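Local coordinates for protein acinetobacter secreted protease CpaA (Acinetobacter nosocomialis M2, PDB 6O38) that is a secreted zinc metalloprotease that probably cleaves glycoproteins outside the cell and is bound by its chaperone CpaB, on the way to type II secretion, at residues D265-M270 with S282-V287; P299-P304 with D329-V334; L319-Q324 with T341-A346. One frame throughout, in Å; residues are numbered along the deposited sequence.

Contact 1 (D265-M270 with S282-V287)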
loop_
_atom_site.group_PDB
_atom_site.type_symbol
_atom_site.label_atom_id
_atom_site.label_comp_id
_atom_site.label_asym_id
_atom_site.label_seq_id
_atom_site.Cartn_x
_atom_site.Cartn_y
_atom_site.Cartn_z
ATOM N N ASP A 265 5.606 5.161 -19.081
ATOM C CA ASP A 265 4.811 5.869 -18.090
ATOM C C ASP A 265 3.396 5.298 -18.010
ATOM O O ASP A 265 2.890 4.669 -18.945
ATOM C CB ASP A 265 4.744 7.362 -18.412
ATOM C CG ASP A 265 6.025 8.094 -18.062
ATOM O OD1 ASP A 265 6.962 7.447 -17.547
ATOM O OD2 ASP A 265 6.089 9.319 -18.297
ATOM N N GLN A 266 2.757 5.531 -16.865
ATOM C CA GLN A 266 1.376 5.122 -16.646
ATOM C C GLN A 266 0.677 6.150 -15.770
ATOM O O GLN A 266 1.206 6.545 -14.728
ATOM C CB GLN A 266 1.303 3.731 -16.004
ATOM C CG GLN A 266 -0.113 3.201 -15.852
ATOM C CD GLN A 266 -0.157 1.787 -15.310
ATOM O OE1 GLN A 266 0.242 0.840 -15.986
ATOM N NE2 GLN A 266 -0.621 1.639 -14.073
ATOM N N TYR A 267 -0.511 6.572 -16.197
ATOM C CA TYR A 267 -1.359 7.475 -15.436
ATOM C C TYR A 267 -2.697 6.805 -15.169
ATOM O O TYR A 267 -3.209 6.061 -16.012
ATOM C CB TYR A 267 -1.585 8.797 -16.182
ATOM C CG TYR A 267 -0.372 9.697 -16.263
ATOM C CD1 TYR A 267 0.641 9.450 -17.179
ATOM C CD2 TYR A 267 -0.250 10.804 -15.434
ATOM C CE1 TYR A 267 1.748 10.274 -17.260
ATOM C CE2 TYR A 267 0.852 11.635 -15.506
ATOM C CZ TYR A 267 1.847 11.366 -16.422
ATOM O OH TYR A 267 2.946 12.190 -16.496
ATOM N N GLU A 268 -3.265 7.074 -13.996
ATOM C CA GLU A 268 -4.569 6.549 -13.621
ATOM C C GLU A 268 -5.446 7.697 -13.147
ATOM O O GLU A 268 -5.010 8.522 -12.338
ATOM C CB GLU A 268 -4.449 5.481 -12.529
ATOM C CG GLU A 268 -5.660 4.569 -12.419
ATOM C CD GLU A 268 -5.462 3.454 -11.410
ATOM O OE1 GLU A 268 -6.440 2.733 -11.117
ATOM O OE2 GLU A 268 -4.328 3.298 -10.909
ATOM N N PHE A 269 -6.678 7.743 -13.645
ATOM C CA PHE A 269 -7.620 8.796 -13.304
ATOM C C PHE A 269 -8.902 8.172 -12.776
ATOM O O PHE A 269 -9.284 7.069 -13.171
ATOM C CB PHE A 269 -7.940 9.693 -14.511
ATOM C CG PHE A 269 -6.730 10.329 -15.133
ATOM C CD1 PHE A 269 -5.963 9.637 -16.056
ATOM C CD2 PHE A 269 -6.359 11.619 -14.793
ATOM C CE1 PHE A 269 -4.850 10.221 -16.629
ATOM C CE2 PHE A 269 -5.247 12.208 -15.361
ATOM C CZ PHE A 269 -4.492 11.508 -16.281
HETATM N N MSE A 270 -9.561 8.891 -11.875
HETATM C CA MSE A 270 -10.806 8.421 -11.283
HETATM C C MSE A 270 -11.819 9.553 -11.208
HETATM O O MSE A 270 -11.542 10.604 -10.629
HETATM C CB MSE A 270 -10.557 7.843 -9.891
HETATM C CG MSE A 270 -11.803 7.306 -9.213
HETATM SE SE MSE A 270 -11.492 6.881 -7.339
HETATM C CE MSE A 270 -11.105 8.676 -6.686
ATOM N N SER A 282 -2.775 8.291 -9.731
ATOM C CA SER A 282 -1.505 7.615 -9.964
ATOM C C SER A 282 -0.787 8.305 -11.112
ATOM O O SER A 282 -1.380 8.526 -12.172
ATOM C CB SER A 282 -1.721 6.129 -10.278
ATOM O OG SER A 282 -0.516 5.509 -10.692
ATOM N N SER A 283 0.486 8.632 -10.903
ATOM C CA SER A 283 1.288 9.334 -11.893
ATOM C C SER A 283 2.752 8.983 -11.673
ATOM O O SER A 283 3.142 8.647 -10.549
ATOM C CB SER A 283 1.085 10.854 -11.801
ATOM O OG SER A 283 1.334 11.324 -10.489
ATOM N N PRO A 284 3.579 9.052 -12.713
ATOM C CA PRO A 284 4.985 8.658 -12.564
ATOM C C PRO A 284 5.787 9.675 -11.766
ATOM O O PRO A 284 5.415 10.842 -11.624
ATOM C CB PRO A 284 5.491 8.575 -14.010
ATOM C CG PRO A 284 4.261 8.527 -14.862
ATOM C CD PRO A 284 3.227 9.302 -14.119
ATOM N N THR A 285 6.914 9.200 -11.240
ATOM C CA THR A 285 7.871 10.029 -10.516
ATOM C C THR A 285 9.259 9.748 -11.065
ATOM O O THR A 285 9.732 8.608 -11.002
ATOM C CB THR A 285 7.827 9.752 -9.009
ATOM O OG1 THR A 285 6.511 10.015 -8.505
ATOM C CG2 THR A 285 8.835 10.628 -8.276
ATOM N N LYS A 286 9.908 10.776 -11.603
ATOM C CA LYS A 286 11.295 10.654 -12.030
ATOM C C LYS A 286 12.206 10.716 -10.812
ATOM O O LYS A 286 12.123 11.654 -10.013
ATOM C CB LYS A 286 11.651 11.759 -13.024
ATOM C CG LYS A 286 13.089 11.717 -13.519
ATOM C CD LYS A 286 13.343 12.806 -14.551
ATOM C CE LYS A 286 14.784 12.792 -15.037
ATOM N NZ LYS A 286 15.264 11.414 -15.336
ATOM N N VAL A 287 13.070 9.716 -10.667
ATOM C CA VAL A 287 13.917 9.571 -9.488
ATOM C C VAL A 287 15.373 9.577 -9.931
ATOM O O VAL A 287 15.790 8.731 -10.732
ATOM C CB VAL A 287 13.592 8.288 -8.707
ATOM C CG1 VAL A 287 14.571 8.106 -7.557
ATOM C CG2 VAL A 287 12.162 8.329 -8.194
#
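P284 lies over one face of the Y267 ring, and this CH-pi contact carries much of the packing between 265-270 and 282-287. P284 CD sits 3.6 Å from the centroid of the Y267 ring, 18° off the ring normal. The first torsion of Y267 (chi1 -71°) sets the ring beside its own backbone N, where P284 CD can lie over its face; Y267 CE2 also reaches S283 CB at 3.8 Å. The far part of the pyrrolidine touches the carboxylate of D265, where P284 CG is 3.7 Å from D265 CG; the charge itself is paired with K262.

Backbone bonds are few. E268 N donates to S282 O at 3.0 Å, nearly straight at 165°, while the return bond from S282 N to E268 O is weak at 3.4 Å. This is one antiparallel hydrogen-bonded pair, and it brings E268 CB and S282 CB to 3.6 Å on the same face.

The polar ends look elsewhere. E268 OE1 forms a salt bridge with R235, the Y267 hydroxyl bonds to T260 O, and S282 OG meets N124 and D122 of the CpaB chain, whose N124 also bonds to Q266 O. The whole is a beta hairpin of strands 266-272 and 277-288 whose arms part at P284, with the face bearing S282 and E268 turned to the chaperone.

Contact 2 (P299-P304 with D329-V334); sequences PNMTQP and DKVVIV
M301 and D329 bury the most surface here, and their side chains approach from opposite directions. M301, a selenomethionine, is bent at both chi2 and chi3, a shape that folds its chain back over the start of 329-334. Its CB and CG both rest against one carboxylate oxygen, with D329 OD2 3.4 Å from M301 CB. Further along, M301 CE rests 3.5 Å from K330 O and 3.7 Å from D329 CB, and the selenium itself meets a branch of valine, M301 SE lying 4.1 Å from V331 CG2. Of this side chain it is the selenium that finds an apolar partner across the contact, while CB, CG and CE each touch an oxygen.

D329 is largely buried, so its carboxylate needs partners, and it finds them outside the two segments: OD2 is hydrogen-bonded to T258 OG1 and to the backbone N of Q326. These bonds satisfy OD2 although carbons of M301 pack against it.

P304 contributes through its backbone. K330 N donates to P304 O at 3.0 Å, with the donor in the carbonyl plane and an N-H...O angle of 157°. The same oxygen receives a CA-H...O contact, D329 CA lying 3.4 Å from P304 O.

Here the loop leading out of strand 277-288 turns into strand 305-310, and the bond from K330 opens the parallel pairing of 305-310 with 330-335, which K330 and V332 continue with L306. On its other side 330-335 runs antiparallel to 358-364, while P322 and A325 pack on M301 from the loop after 318-320.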
loop_
_atom_site.group_PDB
_atom_site.type_symbol
_atom_site.label_atom_id
_atom_site.label_comp_id
_atom_site.label_asym_id
_atom_site.label_seq_id
_atom_site.Cartn_x
_atom_site.Cartn_y
_atom_site.Cartn_z
ATOM N N PRO A 299 16.269 19.233 -14.128
ATOM C CA PRO A 299 15.629 19.241 -15.446
ATOM C C PRO A 299 14.195 19.743 -15.375
ATOM O O PRO A 299 13.530 19.682 -14.340
ATOM C CB PRO A 299 15.680 17.770 -15.871
ATOM C CG PRO A 299 15.696 17.017 -14.582
ATOM C CD PRO A 299 16.496 17.865 -13.630
ATOM N N ASN A 300 13.729 20.255 -16.512
ATOM C CA ASN A 300 12.350 20.706 -16.619
ATOM C C ASN A 300 11.398 19.534 -16.414
ATOM O O ASN A 300 11.661 18.414 -16.860
ATOM C CB ASN A 300 12.108 21.356 -17.981
ATOM C CG ASN A 300 12.900 22.636 -18.162
ATOM O OD1 ASN A 300 13.241 23.311 -17.191
ATOM N ND2 ASN A 300 13.198 22.976 -19.411
HETATM N N MSE A 301 10.290 19.800 -15.728
HETATM C CA MSE A 301 9.340 18.754 -15.365
HETATM C C MSE A 301 8.750 18.052 -16.584
HETATM O O MSE A 301 8.192 18.693 -17.477
HETATM C CB MSE A 301 8.211 19.336 -14.512
HETATM C CG MSE A 301 8.679 20.121 -13.297
HETATM SE SE MSE A 301 9.556 19.037 -11.935
HETATM C CE MSE A 301 8.055 17.910 -11.412
ATOM N N THR A 302 8.889 16.726 -16.618
ATOM C CA THR A 302 8.225 15.891 -17.612
ATOM C C THR A 302 7.240 14.926 -16.968
ATOM O O THR A 302 6.801 13.973 -17.625
ATOM C CB THR A 302 9.251 15.110 -18.440
ATOM O OG1 THR A 302 10.026 14.270 -17.575
ATOM C CG2 THR A 302 10.178 16.060 -19.184
ATOM N N GLN A 303 6.890 15.146 -15.702
ATOM C CA GLN A 303 5.932 14.339 -14.957
ATOM C C GLN A 303 5.535 15.112 -13.704
ATOM O O GLN A 303 6.199 16.098 -13.359
ATOM C CB GLN A 303 6.526 12.967 -14.604
ATOM C CG GLN A 303 7.772 13.006 -13.735
ATOM C CD GLN A 303 9.008 13.448 -14.491
ATOM O OE1 GLN A 303 9.383 12.846 -15.498
ATOM N NE2 GLN A 303 9.651 14.505 -14.007
ATOM N N PRO A 304 4.462 14.726 -13.009
ATOM C CA PRO A 304 4.009 15.536 -11.865
ATOM C C PRO A 304 5.005 15.644 -10.718
ATOM O O PRO A 304 4.909 16.600 -9.939
ATOM C CB PRO A 304 2.725 14.824 -11.421
ATOM C CG PRO A 304 2.226 14.166 -12.654
ATOM C CD PRO A 304 3.461 13.707 -13.376
ATOM N N ASP A 329 3.263 20.852 -9.776
ATOM C CA ASP A 329 4.449 20.011 -9.858
ATOM C C ASP A 329 5.211 20.052 -8.540
ATOM O O ASP A 329 5.282 21.089 -7.875
ATOM C CB ASP A 329 5.349 20.471 -11.007
ATOM C CG ASP A 329 4.804 20.078 -12.367
ATOM O OD1 ASP A 329 3.866 19.256 -12.418
ATOM O OD2 ASP A 329 5.313 20.589 -13.387
ATOM N N LYS A 330 5.784 18.912 -8.161
ATOM C CA LYS A 330 6.440 18.766 -6.871
ATOM C C LYS A 330 7.863 18.262 -7.058
ATOM O O LYS A 330 8.131 17.433 -7.933
ATOM C CB LYS A 330 5.665 17.805 -5.962
ATOM C CG LYS A 330 4.303 18.320 -5.536
ATOM C CD LYS A 330 3.644 17.378 -4.544
ATOM C CE LYS A 330 2.299 17.916 -4.088
ATOM N NZ LYS A 330 1.880 17.326 -2.787
ATOM N N VAL A 331 8.768 18.766 -6.225
ATOM C CA VAL A 331 10.147 18.299 -6.167
ATOM C C VAL A 331 10.444 17.902 -4.729
ATOM O O VAL A 331 10.288 18.716 -3.811
ATOM C CB VAL A 331 11.140 19.365 -6.657
ATOM C CG1 VAL A 331 12.569 18.912 -6.401
ATOM C CG2 VAL A 331 10.927 19.645 -8.136
ATOM N N VAL A 332 10.868 16.657 -4.535
ATOM C CA VAL A 332 11.274 16.146 -3.231
ATOM C C VAL A 332 12.772 15.895 -3.274
ATOM O O VAL A 332 13.271 15.231 -4.190
ATOM C CB VAL A 332 10.510 14.862 -2.863
ATOM C CG1 VAL A 332 10.990 14.328 -1.522
ATOM C CG2 VAL A 332 9.014 15.127 -2.833
ATOM N N ILE A 333 13.492 16.434 -2.296
ATOM C CA ILE A 333 14.940 16.298 -2.227
ATOM C C ILE A 333 15.299 15.652 -0.897
ATOM O O ILE A 333 14.872 16.121 0.164
ATOM C CB ILE A 333 15.645 17.656 -2.391
ATOM C CG1 ILE A 333 15.231 18.303 -3.714
ATOM C CG2 ILE A 333 17.153 17.482 -2.340
ATOM C CD1 ILE A 333 15.812 19.676 -3.937
ATOM N N VAL A 334 16.071 14.569 -0.960
ATOM C CA VAL A 334 16.581 13.893 0.224
ATOM C C VAL A 334 18.099 13.972 0.182
ATOM O O VAL A 334 18.713 13.975 -0.892
ATOM C CB VAL A 334 16.094 12.428 0.327
ATOM C CG1 VAL A 334 14.662 12.306 -0.174
ATOM C CG2 VAL A 334 17.012 11.482 -0.429
#

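Contact 3 (L319-Q324 with T341-A346); sequences LQLPAQ and TYINAA
L319 and I343 form a parallel bridge in a small mixed sheet, where strand 318-320 pairs with 341-344 and 350-353 completes the set within a StcE-type beta-sandwich region. Three backbone bonds tie the two chains: L319 N to Y342 O at 2.7 Å, N344 N to L319 O at 2.9 Å and L321 N to N344 O at 2.8 Å. The last is almost straight at 175°, and in each the donor stands nearly in line with the carbonyl bond. Because the third bond uses L321, the pairing runs one residue past the end of strand 318-320.

The tight side is apolar. L319 and I343 lie alongside one another, pointing the same way, with L319 CB 3.6 Å from I343 CD1. T341 adds its methyl, CG2 reaching CG of L319, while its hydroxyl bonds to Q316 O. L321 comes in at about a right angle, its CG 3.8 Å from I343 CG2. Beyond these residues I333 of strand 330-335 packs on I343, and V331 and W368 pack on L321.

The other face, bearing Q320 and N344, is looser and partly exposed, with A346 at its margin. Here the contact is made by polar side chains that cross at about a right angle, their amide planes 23° apart. Q320 is bent at chi2 (80°), which folds the amide back across the neighbouring strand: its NE2 lies 3.7 Å from A345 C, and its OE1 rests 3.3 Å from N344 CB.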
loop_
_atom_site.group_PDB
_atom_site.type_symbol
_atom_site.label_atom_id
_atom_site.label_comp_id
_atom_site.label_asym_id
_atom_site.label_seq_id
_atom_site.Cartn_x
_atom_site.Cartn_y
_atom_site.Cartn_z
ATOM N N LEU A 319 21.775 23.487 -5.984
ATOM C CA LEU A 319 20.787 22.915 -6.888
ATOM C C LEU A 319 19.789 23.991 -7.277
ATOM O O LEU A 319 19.298 24.730 -6.418
ATOM C CB LEU A 319 20.057 21.726 -6.254
ATOM C CG LEU A 319 20.855 20.438 -6.055
ATOM C CD1 LEU A 319 19.971 19.354 -5.461
ATOM C CD2 LEU A 319 21.455 19.979 -7.374
ATOM N N GLN A 320 19.489 24.072 -8.568
ATOM C CA GLN A 320 18.499 25.001 -9.094
ATOM C C GLN A 320 17.223 24.225 -9.392
ATOM O O GLN A 320 17.244 23.265 -10.170
ATOM C CB GLN A 320 19.020 25.691 -10.356
ATOM C CG GLN A 320 18.111 26.778 -10.912
ATOM C CD GLN A 320 18.243 28.093 -10.166
ATOM O OE1 GLN A 320 19.083 28.235 -9.276
ATOM N NE2 GLN A 320 17.415 29.066 -10.530
ATOM N N LEU A 321 16.122 24.634 -8.764
ATOM C CA LEU A 321 14.843 23.992 -9.017
ATOM C C LEU A 321 14.460 24.167 -10.487
ATOM O O LEU A 321 14.908 25.117 -11.138
ATOM C CB LEU A 321 13.770 24.579 -8.101
ATOM C CG LEU A 321 13.916 24.185 -6.628
ATOM C CD1 LEU A 321 12.825 24.813 -5.776
ATOM C CD2 LEU A 321 13.911 22.669 -6.475
ATOM N N PRO A 322 13.654 23.257 -11.038
ATOM C CA PRO A 322 13.390 23.274 -12.485
ATOM C C PRO A 322 12.909 24.635 -12.970
ATOM O O PRO A 322 12.053 25.272 -12.355
ATOM C CB PRO A 322 12.311 22.202 -12.657
ATOM C CG PRO A 322 12.551 21.257 -11.534
ATOM C CD PRO A 322 13.028 22.095 -10.381
ATOM N N ALA A 323 13.473 25.073 -14.098
ATOM C CA ALA A 323 13.137 26.387 -14.633
ATOM C C ALA A 323 11.743 26.412 -15.239
ATOM O O ALA A 323 11.064 27.444 -15.181
ATOM C CB ALA A 323 14.172 26.811 -15.674
ATOM N N GLN A 324 11.296 25.302 -15.819
ATOM C CA GLN A 324 9.981 25.220 -16.437
ATOM C C GLN A 324 9.169 24.141 -15.737
ATOM O O GLN A 324 9.622 22.999 -15.607
ATOM C CB GLN A 324 10.090 24.928 -17.936
ATOM C CG GLN A 324 10.409 26.170 -18.751
ATOM C CD GLN A 324 10.905 25.854 -20.147
ATOM O OE1 GLN A 324 10.544 24.833 -20.732
ATOM N NE2 GLN A 324 11.779 26.708 -20.668
ATOM N N THR A 341 23.547 21.331 0.998
ATOM C CA THR A 341 23.318 21.681 -0.396
ATOM C C THR A 341 22.321 22.827 -0.450
ATOM O O THR A 341 21.251 22.749 0.162
ATOM C CB THR A 341 22.795 20.484 -1.199
ATOM O OG1 THR A 341 23.831 19.501 -1.323
ATOM C CG2 THR A 341 22.343 20.923 -2.585
ATOM N N TYR A 342 22.671 23.884 -1.175
ATOM C CA TYR A 342 21.787 25.032 -1.306
ATOM C C TYR A 342 20.787 24.809 -2.433
ATOM O O TYR A 342 21.117 24.236 -3.475
ATOM C CB TYR A 342 22.598 26.303 -1.558
ATOM C CG TYR A 342 23.481 26.689 -0.395
ATOM C CD1 TYR A 342 22.948 27.301 0.733
ATOM C CD2 TYR A 342 24.846 26.437 -0.420
ATOM C CE1 TYR A 342 23.749 27.654 1.802
ATOM C CE2 TYR A 342 25.657 26.787 0.646
ATOM C CZ TYR A 342 25.102 27.394 1.753
ATOM O OH TYR A 342 25.904 27.746 2.816
ATOM N N ILE A 343 19.555 25.261 -2.211
ATOM C CA ILE A 343 18.467 25.115 -3.169
ATOM C C ILE A 343 18.010 26.508 -3.574
ATOM O O ILE A 343 17.765 27.360 -2.712
ATOM C CB ILE A 343 17.294 24.310 -2.580
ATOM C CG1 ILE A 343 17.780 22.964 -2.040
ATOM C CG2 ILE A 343 16.209 24.104 -3.627
ATOM C CD1 ILE A 343 18.397 22.074 -3.089
ATOM N N ASN A 344 17.897 26.739 -4.880
ATOM C CA ASN A 344 17.529 28.044 -5.404
ATOM C C ASN A 344 16.445 27.898 -6.463
ATOM O O ASN A 344 16.274 26.837 -7.070
ATOM C CB ASN A 344 18.742 28.778 -5.994
ATOM C CG ASN A 344 19.799 29.083 -4.953
ATOM O OD1 ASN A 344 19.641 29.993 -4.139
ATOM N ND2 ASN A 344 20.887 28.320 -4.972
ATOM N N ALA A 345 15.715 28.990 -6.677
ATOM C CA ALA A 345 14.678 29.056 -7.695
ATOM C C ALA A 345 14.720 30.429 -8.350
ATOM O O ALA A 345 15.322 31.370 -7.827
ATOM C CB ALA A 345 13.287 28.780 -7.111
ATOM N N ALA A 346 14.067 30.532 -9.510
ATOM C CA ALA A 346 14.090 31.781 -10.266
ATOM C C ALA A 346 13.430 32.923 -9.503
ATOM O O ALA A 346 13.836 34.082 -9.653
ATOM C CB ALA A 346 13.408 31.587 -11.622
#

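In the fold
The three contacts differ in chemistry with their place in the fold. Contact 2 is the buried one, a loop-to-strand junction held by a bent selenomethionine, a carboxylate bonded outside the two segments, and one backbone bond. Contacts 1 and 3 are partly buried strand pairings, antiparallel in a hairpin and parallel in a small separate sheet; contact 1 is the one that meets CpaB. Contacts 1 and 2 touch, with S283 packing on P304 and K286 on Q303, and their strands are linked through 305-310. Contacts 2 and 3 alternate along the chain and probably share hydrogen bonds between N300, M301 and Q324. Contacts 1 and 3 stay about 9 Å apart at their nearest atoms.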